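Local coordinates for NADH:ubiquinone oxidoreductase, Na translocating, F subunit (Porphyromonas gingivalis, PDB 2R6H), which is probably a flavoprotein subunit of the ferredoxin-reductase type, binding FAD and combining an FAD-binding domain with a second domain of the NAD-binding type, at residues P170-I175 against E204-I209; N93-G98 against I175-R180. All blocks are in the same frame, centred on the assembly; numbering follows the deposited sequence.

Contact 1 (P170-I175 against E204-I209); sequences PLRAQI and EDFREI. With SO4 (sulfate ion), chain F.
A single carboxylate oxygen, OD2 of Asp205, takes both bonds of the salt bridge with Arg172, which grips it side-on through NE and NH2. The NH2 bond is the shorter and straighter, 2.9 Å to Asp205 OD2 with an N-H...O angle of 154°. The bond from Arg172 NE to the same Asp205 OD2 is longer, at 3.3 Å, and more bent. Both donors meet OD2 nearly along its C-O direction, and the oxygen lies close to the guanidinium plane, yet the carboxylate is turned 30° from that plane. The axes of the two short helical segments, which run in roughly the same direction, approach to 12.1 Å, and Arg172 spans that gap with an extended chain, its CG anti to the backbone N. The guanidinium also has a cation-pi partner in Tyr202, and its NH1 a weak bond to Ala92 O.

Beside this polar bridge the helices meet through apolar side chains. Phe206 reaches across with its ring edge: CE1 lies 4.0 Å from Ile175 CG2, near the ring plane, and CZ lies 4.2 Å from Arg172 CB. The same Ile175 methyl approaches Ile209 CD1 at 4.3 Å. Phe216 of strand 216-222 touches Ile175, Phe206 and Ile209, closing the layer on the sheet side, and Tyr190 meets the Phe206 ring edge-to-face.

Near the start of helix 203-212, Glu204 N donates to O2 of a sulfate ion, 2.7 Å away and nearly straight at 173°; the ion probably came from the crystallisation liquor. Two neighbouring helices of the NAD-binding domain are thus joined by apolar contacts and one ion pair, and the double grip on OD2 would be expected to favour an ionised Asp205.

Contact 2 (N93-G98 against I175-R180); sequences NYPAEG and ILHLFR
Tyr94 makes the broadest contact of the loop with helix 168-181, crossing Leu176 and Arg180 at about a right angle and touching His177 with CB. Its CB sits 3.8 Å from Leu176 CB, and its ring then passes Leu176 O to bring CE1 within 3.5 Å of Arg180 CB. The ring takes this course because CG lies between the backbone N and the carbonyl carbon (chi1 70°). Farther out, the Arg180 chain bends at chi2 and chi3; its CZ is 5.3 Å from the centroid of the Tyr94 ring, a long separation at which any cation-pi attraction is weak at most.

Next to the tyrosine, Pro95 crosses His177 at about a right angle, with Pro95 CD 3.6 Å from His177 ND1. On the other flank, Asn93 OD1 approaches Leu176 CD1 at 4.0 Å.

Backbone features on both sides position these groups. Tyr94 to Glu97 form a type I turn, with Glu97 N bonded to Tyr94 O at 3.1 Å, which sets Ala96 CB above one face of the Tyr94 ring, toward its rim. Asn93 OD1 receives a weak bond from Tyr94 N. In the helix a wider pi-type turn spans 177-180, and Arg180 N bonds to Leu176 O at 2.8 Å. Ser41 touches both Pro95 and His177, and Thr181 touches Tyr94 and Ala96.

The loop between strands 85-90 and 100-106 therefore packs from the FAD-binding domain onto the first helix after strand 158-164 of the parallel sheet, an interdomain seam of the two-domain ferredoxin-reductase fold.

Overall arrangement
Contacts 1 and 2 lie with their centres about 9 Å apart, on the same side of the chain's centre, and share Ile175 of helix 168-181. That helix reaches toward helix 203-212 within the NAD-binding domain in contact 1, and toward the 93-98 loop of the FAD-binding domain in contact 2. Along the chain the order is 93-98, 170-175, 175-180, 204-209, so the two pairings cross. The contacts also touch directly: Ala173 CB is 3.5 Å from Asn93 O, and Ile209 CG2 is 3.8 Å from Phe179 CG. Helix 168-181 thus links the packing beside the parallel sheet to the domain boundary.

Contact 1 (P170-I175 against E204-I209)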
loop_
_atom_site.group_PDB
_atom_site.type_symbol
_atom_site.label_atom_id
_atom_site.label_comp_id
_atom_site.label_asym_id
_atom_site.label_seq_id
_atom_site.Cartn_x
_atom_site.Cartn_y
_atom_site.Cartn_z
ATOM N N PRO A 170 0.455 -3.132 4.330
ATOM C CA PRO A 170 0.212 -4.260 5.236
ATOM C C PRO A 170 1.101 -5.454 4.904
ATOM O O PRO A 170 1.684 -6.057 5.805
ATOM C CB PRO A 170 -1.255 -4.607 4.969
ATOM C CG PRO A 170 -1.862 -3.325 4.522
ATOM C CD PRO A 170 -0.793 -2.613 3.744
ATOM N N LEU A 171 1.197 -5.787 3.621
ATOM C CA LEU A 171 2.031 -6.899 3.180
ATOM C C LEU A 171 3.481 -6.709 3.617
ATOM O O LEU A 171 4.083 -7.603 4.210
ATOM C CB LEU A 171 1.957 -7.053 1.660
ATOM C CG LEU A 171 0.644 -7.602 1.097
ATOM C CD1 LEU A 171 -0.492 -7.398 2.088
ATOM C CD2 LEU A 171 0.318 -6.952 -0.239
ATOM N N ARG A 172 4.034 -5.538 3.320
ATOM C CA ARG A 172 5.431 -5.252 3.624
ATOM C C ARG A 172 5.707 -5.378 5.118
ATOM O O ARG A 172 6.759 -5.871 5.525
ATOM C CB ARG A 172 5.810 -3.851 3.136
ATOM C CG ARG A 172 7.130 -3.339 3.686
ATOM C CD ARG A 172 7.527 -2.024 3.034
ATOM N NE ARG A 172 8.904 -1.652 3.347
ATOM C CZ ARG A 172 9.250 -0.840 4.340
ATOM N NH1 ARG A 172 8.319 -0.312 5.123
ATOM N NH2 ARG A 172 10.528 -0.556 4.552
ATOM N N ALA A 173 4.756 -4.930 5.931
ATOM C CA ALA A 173 4.856 -5.071 7.378
ATOM C C ALA A 173 4.900 -6.539 7.789
ATOM O O ALA A 173 5.717 -6.937 8.619
ATOM C CB ALA A 173 3.697 -4.361 8.062
ATOM N N GLN A 174 4.016 -7.339 7.202
ATOM C CA GLN A 174 3.993 -8.778 7.458
ATOM C C GLN A 174 5.259 -9.472 6.927
ATOM O O GLN A 174 5.891 -10.258 7.645
ATOM C CB GLN A 174 2.730 -9.422 6.887
ATOM C CG GLN A 174 1.473 -9.129 7.685
ATOM C CD GLN A 174 0.254 -9.860 7.138
ATOM O OE1 GLN A 174 0.357 -10.620 6.183
ATOM N NE2 GLN A 174 -0.903 -9.634 7.748
ATOM N N ILE A 175 5.647 -9.160 5.691
ATOM C CA ILE A 175 6.836 -9.771 5.099
ATOM C C ILE A 175 8.113 -9.380 5.825
ATOM O O ILE A 175 8.976 -10.211 6.053
ATOM C CB ILE A 175 6.951 -9.486 3.600
ATOM C CG1 ILE A 175 5.914 -10.318 2.855
ATOM C CG2 ILE A 175 8.326 -9.853 3.100
ATOM C CD1 ILE A 175 5.387 -9.667 1.619
ATOM N N GLU A 204 14.267 -2.775 -3.414
ATOM C CA GLU A 204 15.533 -3.266 -2.902
ATOM C C GLU A 204 15.358 -3.980 -1.554
ATOM O O GLU A 204 15.969 -5.020 -1.321
ATOM C CB GLU A 204 16.578 -2.149 -2.851
ATOM C CG GLU A 204 17.935 -2.554 -2.256
ATOM C CD GLU A 204 18.705 -3.588 -3.077
ATOM O OE1 GLU A 204 18.292 -3.896 -4.223
ATOM O OE2 GLU A 204 19.730 -4.090 -2.556
ATOM N N ASP A 205 14.509 -3.433 -0.685
ATOM C CA ASP A 205 14.127 -4.093 0.562
ATOM C C ASP A 205 13.930 -5.581 0.344
ATOM O O ASP A 205 14.433 -6.408 1.104
ATOM C CB ASP A 205 12.811 -3.521 1.097
ATOM C CG ASP A 205 12.953 -2.115 1.665
ATOM O OD1 ASP A 205 14.055 -1.535 1.560
ATOM O OD2 ASP A 205 11.952 -1.593 2.218
ATOM N N PHE A 206 13.168 -5.913 -0.692
ATOM C CA PHE A 206 12.843 -7.301 -1.013
ATOM C C PHE A 206 13.981 -8.062 -1.718
ATOM O O PHE A 206 14.193 -9.238 -1.437
ATOM C CB PHE A 206 11.539 -7.379 -1.825
ATOM C CG PHE A 206 10.356 -6.763 -1.139
ATOM C CD1 PHE A 206 9.795 -7.361 -0.026
ATOM C CD2 PHE A 206 9.803 -5.586 -1.608
ATOM C CE1 PHE A 206 8.710 -6.792 0.617
ATOM C CE2 PHE A 206 8.709 -5.009 -0.971
ATOM C CZ PHE A 206 8.164 -5.619 0.143
ATOM N N ARG A 207 14.710 -7.407 -2.624
ATOM C CA ARG A 207 15.883 -8.040 -3.236
ATOM C C ARG A 207 16.878 -8.490 -2.175
ATOM O O ARG A 207 17.489 -9.540 -2.298
ATOM C CB ARG A 207 16.591 -7.114 -4.227
ATOM C CG ARG A 207 15.791 -6.799 -5.469
ATOM C CD ARG A 207 15.026 -8.004 -5.979
ATOM N NE ARG A 207 14.101 -7.618 -7.048
ATOM C CZ ARG A 207 13.077 -8.361 -7.469
ATOM N NH1 ARG A 207 12.832 -9.543 -6.912
ATOM N NH2 ARG A 207 12.292 -7.919 -8.447
ATOM N N GLU A 208 17.035 -7.677 -1.138
ATOM C CA GLU A 208 17.854 -8.034 0.016
ATOM C C GLU A 208 17.374 -9.329 0.645
ATOM O O GLU A 208 18.130 -10.286 0.794
ATOM C CB GLU A 208 17.775 -6.940 1.069
ATOM C CG GLU A 208 18.674 -5.748 0.823
ATOM C CD GLU A 208 18.324 -4.566 1.729
ATOM O OE1 GLU A 208 17.344 -4.681 2.511
ATOM O OE2 GLU A 208 19.024 -3.527 1.653
ATOM N N ILE A 209 16.110 -9.345 1.032
ATOM C CA ILE A 209 15.551 -10.519 1.664
ATOM C C ILE A 209 15.738 -11.761 0.818
ATOM O O ILE A 209 16.201 -12.775 1.325
ATOM C CB ILE A 209 14.075 -10.338 1.979
ATOM C CG1 ILE A 209 13.900 -9.220 3.004
ATOM C CG2 ILE A 209 13.485 -11.623 2.514
ATOM C CD1 ILE A 209 12.468 -8.804 3.168
HETATM S S SO4 F . 13.687 1.294 -3.526
HETATM O O1 SO4 F . 12.448 1.671 -4.203
HETATM O O2 SO4 F . 13.827 -0.160 -3.551
HETATM O O3 SO4 F . 14.834 1.890 -4.210
HETATM O O4 SO4 F . 13.629 1.766 -2.142
#

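Contact 2 (N93-G98 against I175-R180)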
loop_
_atom_site.group_PDB
_atom_site.type_symbol
_atom_site.label_atom_id
_atom_site.label_comp_id
_atom_site.label_asym_id
_atom_site.label_seq_id
_atom_site.Cartn_x
_atom_site.Cartn_y
_atom_site.Cartn_z
ATOM N N ASN A 93 5.821 -0.575 8.332
ATOM C CA ASN A 93 7.047 -1.100 8.895
ATOM C C ASN A 93 6.687 -2.217 9.845
ATOM O O ASN A 93 5.542 -2.342 10.264
ATOM C CB ASN A 93 7.858 -0.011 9.603
ATOM C CG ASN A 93 9.373 -0.272 9.557
ATOM O OD1 ASN A 93 9.839 -1.258 8.973
ATOM N ND2 ASN A 93 10.144 0.625 10.178
ATOM N N TYR A 94 7.670 -3.047 10.162
ATOM C CA TYR A 94 7.445 -4.175 11.042
ATOM C C TYR A 94 7.445 -3.739 12.496
ATOM O O TYR A 94 7.979 -2.682 12.841
ATOM C CB TYR A 94 8.451 -5.296 10.757
ATOM C CG TYR A 94 9.882 -5.032 11.157
ATOM C CD1 TYR A 94 10.763 -6.090 11.360
ATOM C CD2 TYR A 94 10.359 -3.741 11.342
ATOM C CE1 TYR A 94 12.075 -5.877 11.726
ATOM C CE2 TYR A 94 11.678 -3.517 11.720
ATOM C CZ TYR A 94 12.534 -4.591 11.911
ATOM O OH TYR A 94 13.852 -4.393 12.293
ATOM N N PRO A 95 6.812 -4.543 13.348
ATOM C CA PRO A 95 6.526 -4.176 14.738
ATOM C C PRO A 95 7.775 -3.950 15.566
ATOM O O PRO A 95 7.678 -3.428 16.680
ATOM C CB PRO A 95 5.757 -5.385 15.261
ATOM C CG PRO A 95 5.178 -5.995 14.053
ATOM C CD PRO A 95 6.208 -5.834 12.994
ATOM N N ALA A 96 8.927 -4.340 15.028
ATOM C CA ALA A 96 10.189 -4.187 15.746
ATOM C C ALA A 96 10.606 -2.717 15.869
ATOM O O ALA A 96 11.460 -2.379 16.691
ATOM C CB ALA A 96 11.287 -5.014 15.096
ATOM N N GLU A 97 10.014 -1.847 15.050
ATOM C CA GLU A 97 10.204 -0.414 15.238
ATOM C C GLU A 97 8.950 0.210 15.834
ATOM O O GLU A 97 7.910 0.281 15.189
ATOM C CB GLU A 97 10.594 0.293 13.945
ATOM C CG GLU A 97 10.619 1.808 14.108
ATOM C CD GLU A 97 11.509 2.278 15.266
ATOM O OE1 GLU A 97 10.996 2.939 16.213
ATOM O OE2 GLU A 97 12.728 1.991 15.226
ATOM N N GLY A 98 9.074 0.668 17.075
ATOM C CA GLY A 98 7.935 1.082 17.864
ATOM C C GLY A 98 7.477 2.517 17.714
ATOM O O GLY A 98 6.277 2.766 17.722
ATOM N N ILE A 175 5.647 -9.160 5.691
ATOM C CA ILE A 175 6.836 -9.771 5.099
ATOM C C ILE A 175 8.113 -9.380 5.825
ATOM O O ILE A 175 8.976 -10.211 6.053
ATOM C CB ILE A 175 6.951 -9.486 3.600
ATOM C CG1 ILE A 175 5.914 -10.318 2.855
ATOM C CG2 ILE A 175 8.326 -9.853 3.100
ATOM C CD1 ILE A 175 5.387 -9.667 1.619
ATOM N N LEU A 176 8.231 -8.117 6.202
ATOM C CA LEU A 176 9.366 -7.691 7.010
ATOM C C LEU A 176 9.365 -8.417 8.350
ATOM O O LEU A 176 10.407 -8.814 8.855
ATOM C CB LEU A 176 9.354 -6.174 7.207
ATOM C CG LEU A 176 9.849 -5.470 5.949
ATOM C CD1 LEU A 176 9.711 -3.977 6.060
ATOM C CD2 LEU A 176 11.285 -5.845 5.706
ATOM N N HIS A 177 8.193 -8.610 8.929
ATOM C CA HIS A 177 8.159 -9.267 10.213
ATOM C C HIS A 177 8.589 -10.710 10.045
ATOM O O HIS A 177 9.417 -11.216 10.801
ATOM C CB HIS A 177 6.765 -9.206 10.810
ATOM C CG HIS A 177 6.636 -9.954 12.090
ATOM N ND1 HIS A 177 6.938 -9.386 13.317
ATOM C CD2 HIS A 177 6.259 -11.226 12.355
ATOM C CE1 HIS A 177 6.747 -10.278 14.264
ATOM N NE2 HIS A 177 6.333 -11.408 13.707
ATOM N N LEU A 178 8.019 -11.362 9.035
ATOM C CA LEU A 178 8.327 -12.751 8.740
ATOM C C LEU A 178 9.809 -13.037 8.552
ATOM O O LEU A 178 10.277 -14.107 8.919
ATOM C CB LEU A 178 7.577 -13.198 7.497
ATOM C CG LEU A 178 6.081 -13.454 7.669
ATOM C CD1 LEU A 178 5.426 -13.558 6.291
ATOM C CD2 LEU A 178 5.851 -14.705 8.479
ATOM N N PHE A 179 10.549 -12.090 7.988
ATOM C CA PHE A 179 11.937 -12.350 7.596
ATOM C C PHE A 179 12.997 -11.576 8.380
ATOM O O PHE A 179 14.094 -12.089 8.606
ATOM C CB PHE A 179 12.131 -12.172 6.079
ATOM C CG PHE A 179 11.508 -13.261 5.271
ATOM C CD1 PHE A 179 12.037 -14.541 5.287
ATOM C CD2 PHE A 179 10.386 -13.022 4.509
ATOM C CE1 PHE A 179 11.460 -15.565 4.552
ATOM C CE2 PHE A 179 9.809 -14.035 3.762
ATOM C CZ PHE A 179 10.345 -15.312 3.784
ATOM N N ARG A 180 12.694 -10.350 8.788
ATOM C CA ARG A 180 13.668 -9.585 9.565
ATOM C C ARG A 180 13.671 -9.963 11.052
ATOM O O ARG A 180 14.733 -10.024 11.674
ATOM C CB ARG A 180 13.494 -8.073 9.383
ATOM C CG ARG A 180 14.082 -7.506 8.089
ATOM C CD ARG A 180 14.775 -6.180 8.396
ATOM N NE ARG A 180 14.512 -5.130 7.407
ATOM C CZ ARG A 180 14.658 -3.821 7.643
ATOM N NH1 ARG A 180 15.060 -3.395 8.841
ATOM N NH2 ARG A 180 14.394 -2.934 6.683
#